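PDB 2PKH: histidine utilization repressor from Pseudomonas syringae pv. tomato, which probably represses the histidine utilization (hut) operon by binding its hutP region until an inducer is present, this chain being its C-terminal UTRA domain. Local coordinates for residues B[56-60]-B[61-65]; B[72-75]-B[76-80]. All coordinates share one frame; numbering follows the deposited sequence.

Overall arrangement
From the N terminus, the chain leaves strand 49-59, one of the two middle strands of the antiparallel sheet, and turns at once: interaction 1 (56-60 with 61-65) closes this short reversal. A loop then leads to interaction 2 (72-75 with 76-80), which starts helix 76-83. The two contacts lie in series, neither nested nor crossed, with centres about 13 Å apart. They nonetheless meet in space. Ala63 CB comes within 3.6 Å of Leu80 CD2, Arg56 CD within 3.6 Å of Pro76 CB, and Val58 CG1 within 3.8 Å of Leu80 CD2. The connection thus folds back, laying the helix against the strand that precedes it.

Interaction 1 (B[56-60]-B[61-65]); sequences RFVNA and QVAPD
The carboxamide of Asn59 presents one face to the backbone nitrogen of Gln61, 3.5 Å from Asn59 CG. Val62 CG2 comes up beside Asn59 OD1, slightly off the amide plane toward the opposite face, a tight approach of 2.9 Å. Gln61 CG lies near the plane, off the end that carries both heteroatoms, 3.6 Å from Asn59 ND2. The two carboxamides do not stack: their planes are 62° apart. From the same face as Gln61 N, and tilted out of the amide plane, Val62 N gives Asn59 OD1 a weak, strongly bent hydrogen bond of 2.7 Å. Asn59 CG stands anti to its own nitrogen (chi1 165°), placing the amide beside its carbonyl carbon, on the side where the chain continues to Gln61 and Val62.

The main chain supplies the rest of the grip. Val62 N also bonds to Asn59 O at 3.2 Å, with the donor 56° above the carbonyl plane, so one N-H is shared between two oxygens of one residue. This i to i+3 bond fits a type I beta turn whose second corner residue, Gln61, is more helical than the ideal. A weak bond from Ala63 N to Asn59 O (3.3 Å) extends it, and a CA-H...O contact brings Pro64 CA to 3.3 Å from Ala60 O. Behind the turn, Val58 CG1 packs on Ala63 CB at 3.9 Å.

Backbone bonds from Val58 to Phe38 and from Asn59 to Val128 set the strand end between strands 36-46 and 126-136, while the Asn59 and Val62 side chains both rest on Gln126.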
loop_
_atom_site.group_PDB
_atom_site.type_symbol
_atom_site.label_atom_id
_atom_site.label_comp_id
_atom_site.label_asym_id
_atom_site.label_seq_id
_atom_site.Cartn_x
_atom_site.Cartn_y
_atom_site.Cartn_z
ATOM N N ARG B 56 21.386 -10.943 -0.192
ATOM C CA ARG B 56 20.755 -10.752 1.116
ATOM C C ARG B 56 21.743 -10.941 2.224
ATOM O O ARG B 56 22.498 -11.914 2.208
ATOM C CB ARG B 56 19.584 -11.780 1.319
ATOM C CG ARG B 56 18.917 -11.688 2.731
ATOM C CD ARG B 56 17.565 -12.427 2.820
ATOM N NE ARG B 56 16.526 -11.955 1.877
ATOM C CZ ARG B 56 15.721 -10.912 2.067
ATOM N NH1 ARG B 56 15.841 -10.137 3.149
ATOM N NH2 ARG B 56 14.834 -10.603 1.116
ATOM N N PHE B 57 21.708 -10.064 3.194
ATOM C CA PHE B 57 22.569 -10.199 4.372
ATOM C C PHE B 57 21.727 -10.250 5.647
ATOM O O PHE B 57 20.690 -9.556 5.721
ATOM C CB PHE B 57 23.524 -8.991 4.413
ATOM C CG PHE B 57 24.331 -8.830 3.138
ATOM C CD1 PHE B 57 25.661 -9.259 3.062
ATOM C CD2 PHE B 57 23.713 -8.279 1.976
ATOM C CE1 PHE B 57 26.363 -9.136 1.850
ATOM C CE2 PHE B 57 24.410 -8.166 0.787
ATOM C CZ PHE B 57 25.732 -8.651 0.720
ATOM N N VAL B 58 22.199 -11.027 6.653
ATOM C CA VAL B 58 21.379 -11.448 7.796
ATOM C C VAL B 58 22.231 -11.420 9.035
ATOM O O VAL B 58 23.383 -11.870 9.067
ATOM C CB VAL B 58 20.749 -12.888 7.619
ATOM C CG1 VAL B 58 19.938 -13.276 8.826
ATOM C CG2 VAL B 58 19.933 -13.039 6.266
ATOM N N ASN B 59 21.653 -10.825 10.051
ATOM C CA ASN B 59 22.298 -10.720 11.312
ATOM C C ASN B 59 22.369 -12.128 11.870
ATOM O O ASN B 59 21.324 -12.762 12.118
ATOM C CB ASN B 59 21.474 -9.860 12.278
ATOM C CG ASN B 59 21.957 -10.044 13.692
ATOM O OD1 ASN B 59 21.277 -10.676 14.477
ATOM N ND2 ASN B 59 23.210 -9.642 13.971
ATOM N N ALA B 60 23.581 -12.620 11.955
ATOM C CA ALA B 60 23.872 -13.940 12.534
ATOM C C ALA B 60 23.252 -14.207 13.937
ATOM O O ALA B 60 22.908 -15.343 14.234
ATOM C CB ALA B 60 25.357 -14.139 12.529
ATOM N N GLN B 61 23.080 -13.174 14.782
ATOM C CA GLN B 61 22.522 -13.392 16.135
ATOM C C GLN B 61 21.045 -13.681 16.111
ATOM O O GLN B 61 20.590 -14.389 16.976
ATOM C CB GLN B 61 22.726 -12.192 17.071
ATOM C CG GLN B 61 24.069 -11.509 16.937
ATOM C CD GLN B 61 25.178 -12.235 17.644
ATOM O OE1 GLN B 61 25.303 -12.178 18.886
ATOM N NE2 GLN B 61 26.030 -12.897 16.868
ATOM N N VAL B 62 20.320 -13.139 15.108
ATOM C CA VAL B 62 18.860 -13.254 15.022
ATOM C C VAL B 62 18.457 -14.567 14.398
ATOM O O VAL B 62 17.457 -15.179 14.797
ATOM C CB VAL B 62 18.239 -12.074 14.173
ATOM C CG1 VAL B 62 16.763 -12.281 13.880
ATOM C CG2 VAL B 62 18.392 -10.771 14.880
ATOM N N ALA B 63 19.233 -15.016 13.403
ATOM C CA ALA B 63 18.886 -16.217 12.670
ATOM C C ALA B 63 20.137 -17.130 12.651
ATOM O O ALA B 63 20.834 -17.281 11.601
ATOM C CB ALA B 63 18.417 -15.862 11.257
ATOM N N PRO B 64 20.488 -17.677 13.830
ATOM C CA PRO B 64 21.731 -18.428 13.894
ATOM C C PRO B 64 21.854 -19.610 12.949
ATOM O O PRO B 64 22.984 -20.029 12.629
ATOM C CB PRO B 64 21.854 -18.830 15.377
ATOM C CG PRO B 64 20.614 -18.423 16.023
ATOM C CD PRO B 64 19.805 -17.582 15.136
ATOM N N ASP B 65 20.726 -20.145 12.484
ATOM C CA ASP B 65 20.762 -21.356 11.662
ATOM C C ASP B 65 20.516 -21.072 10.163
ATOM O O ASP B 65 20.246 -22.004 9.385
ATOM C CB ASP B 65 19.731 -22.381 12.163
ATOM C CG ASP B 65 20.036 -22.866 13.595
ATOM O OD1 ASP B 65 21.227 -22.947 13.961
ATOM O OD2 ASP B 65 19.078 -23.126 14.343
#

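Interaction 2 (B[72-75]-B[76-80])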
loop_
_atom_site.group_PDB
_atom_site.type_symbol
_atom_site.label_atom_id
_atom_site.label_comp_id
_atom_site.label_asym_id
_atom_site.label_seq_id
_atom_site.Cartn_x
_atom_site.Cartn_y
_atom_site.Cartn_z
ATOM N N THR B 72 16.319 -23.755 -1.842
ATOM C CA THR B 72 15.495 -24.236 -2.977
ATOM C C THR B 72 14.104 -24.671 -2.505
ATOM O O THR B 72 13.202 -24.819 -3.309
ATOM C CB THR B 72 16.165 -25.378 -3.816
ATOM O OG1 THR B 72 16.369 -26.532 -3.004
ATOM C CG2 THR B 72 17.492 -24.928 -4.353
ATOM N N LEU B 73 13.901 -24.858 -1.202
ATOM C CA LEU B 73 12.594 -25.308 -0.701
ATOM C C LEU B 73 11.756 -24.179 -0.085
ATOM O O LEU B 73 10.535 -24.299 0.067
ATOM C CB LEU B 73 12.775 -26.461 0.316
ATOM C CG LEU B 73 13.511 -27.738 -0.113
ATOM C CD1 LEU B 73 13.564 -28.765 1.035
ATOM C CD2 LEU B 73 12.833 -28.376 -1.341
ATOM N N GLN B 74 12.407 -23.057 0.230
ATOM C CA GLN B 74 11.785 -21.966 0.934
ATOM C C GLN B 74 12.566 -20.680 0.546
ATOM O O GLN B 74 13.723 -20.775 0.291
ATOM C CB GLN B 74 11.935 -22.267 2.446
ATOM C CG GLN B 74 11.155 -21.370 3.397
ATOM C CD GLN B 74 11.322 -21.815 4.842
ATOM O OE1 GLN B 74 12.351 -22.401 5.230
ATOM N NE2 GLN B 74 10.311 -21.575 5.632
ATOM N N THR B 75 11.959 -19.491 0.460
ATOM C CA THR B 75 12.789 -18.293 0.269
ATOM C C THR B 75 13.398 -17.888 1.641
ATOM O O THR B 75 12.852 -18.234 2.732
ATOM C CB THR B 75 12.005 -17.086 -0.233
ATOM O OG1 THR B 75 11.096 -16.675 0.786
ATOM C CG2 THR B 75 11.270 -17.353 -1.581
ATOM N N PRO B 76 14.556 -17.209 1.624
ATOM C CA PRO B 76 15.113 -16.595 2.845
ATOM C C PRO B 76 14.093 -15.723 3.648
ATOM O O PRO B 76 13.965 -15.851 4.869
ATOM C CB PRO B 76 16.283 -15.760 2.327
ATOM C CG PRO B 76 16.722 -16.481 1.009
ATOM C CD PRO B 76 15.458 -17.135 0.450
ATOM N N TYR B 77 13.341 -14.880 2.950
ATOM C CA TYR B 77 12.328 -14.066 3.661
ATOM C C TYR B 77 11.300 -14.916 4.388
ATOM O O TYR B 77 10.971 -14.607 5.507
ATOM C CB TYR B 77 11.643 -13.133 2.715
ATOM C CG TYR B 77 10.893 -12.067 3.467
ATOM C CD1 TYR B 77 11.544 -10.926 3.951
ATOM C CD2 TYR B 77 9.530 -12.218 3.740
ATOM C CE1 TYR B 77 10.846 -9.930 4.656
ATOM C CE2 TYR B 77 8.836 -11.264 4.477
ATOM C CZ TYR B 77 9.494 -10.112 4.925
ATOM O OH TYR B 77 8.780 -9.106 5.613
ATOM N N ALA B 78 10.810 -15.985 3.761
ATOM C CA ALA B 78 9.821 -16.832 4.394
ATOM C C ALA B 78 10.455 -17.455 5.602
ATOM O O ALA B 78 9.862 -17.460 6.686
ATOM C CB ALA B 78 9.352 -17.924 3.435
ATOM N N TYR B 79 11.649 -18.042 5.429
ATOM C CA TYR B 79 12.374 -18.599 6.558
ATOM C C TYR B 79 12.516 -17.593 7.725
ATOM O O TYR B 79 12.100 -17.852 8.868
ATOM C CB TYR B 79 13.747 -19.087 6.137
ATOM C CG TYR B 79 14.581 -19.503 7.306
ATOM C CD1 TYR B 79 14.294 -20.679 7.983
ATOM C CD2 TYR B 79 15.671 -18.727 7.726
ATOM C CE1 TYR B 79 15.042 -21.083 9.101
ATOM C CE2 TYR B 79 16.447 -19.105 8.835
ATOM C CZ TYR B 79 16.120 -20.310 9.506
ATOM O OH TYR B 79 16.873 -20.736 10.559
ATOM N N LEU B 80 13.075 -16.435 7.412
ATOM C CA LEU B 80 13.303 -15.397 8.400
ATOM C C LEU B 80 12.014 -14.950 9.111
ATOM O O LEU B 80 11.992 -14.750 10.323
ATOM C CB LEU B 80 14.027 -14.193 7.758
ATOM C CG LEU B 80 15.519 -14.332 7.352
ATOM C CD1 LEU B 80 15.912 -13.034 6.659
ATOM C CD2 LEU B 80 16.395 -14.620 8.556
#
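Thr75, Gln74 and Pro76 carry this contact, and Thr75 supplies the acceptors of both its hydrogen bonds. Its OG1 accepts from Ala78 N at 3.1 Å in a nearly straight bond. A first torsion of 67° sets the hydroxyl oxygen between the backbone nitrogen and the carbonyl carbon, where it meets the N-H of Ala78. The carbonyl O of Thr75 takes Tyr79 N at 3.0 Å. That bond is straight at the hydrogen (179°), as expected for the opening i to i+4 bond of a helix.

Gln74 extends forward alongside the first helical turn. Its CG packs on Ala78 CB at 3.9 Å, while Gln74 OE1 comes to Tyr79 CB at 3.7 Å and lies at the edge of the Tyr79 ring, near its plane; amide and ring are turned 70° apart. The nitrogen of this amide is fixed further along the helix, where NE2 bonds to Gln82 OE1. Pro76, first residue of the helix, has no N-H to donate, which suits that position, and its ring packs on Tyr66 and Phe71.

A bound ethanediol, probably from the crystallisation liquor, sits about 3 Å from the Thr75 side chain. The arrangement is a threonine N-cap followed by proline, a classic start to an alpha-helix, and here it opens helix 76-83 of the UTRA domain.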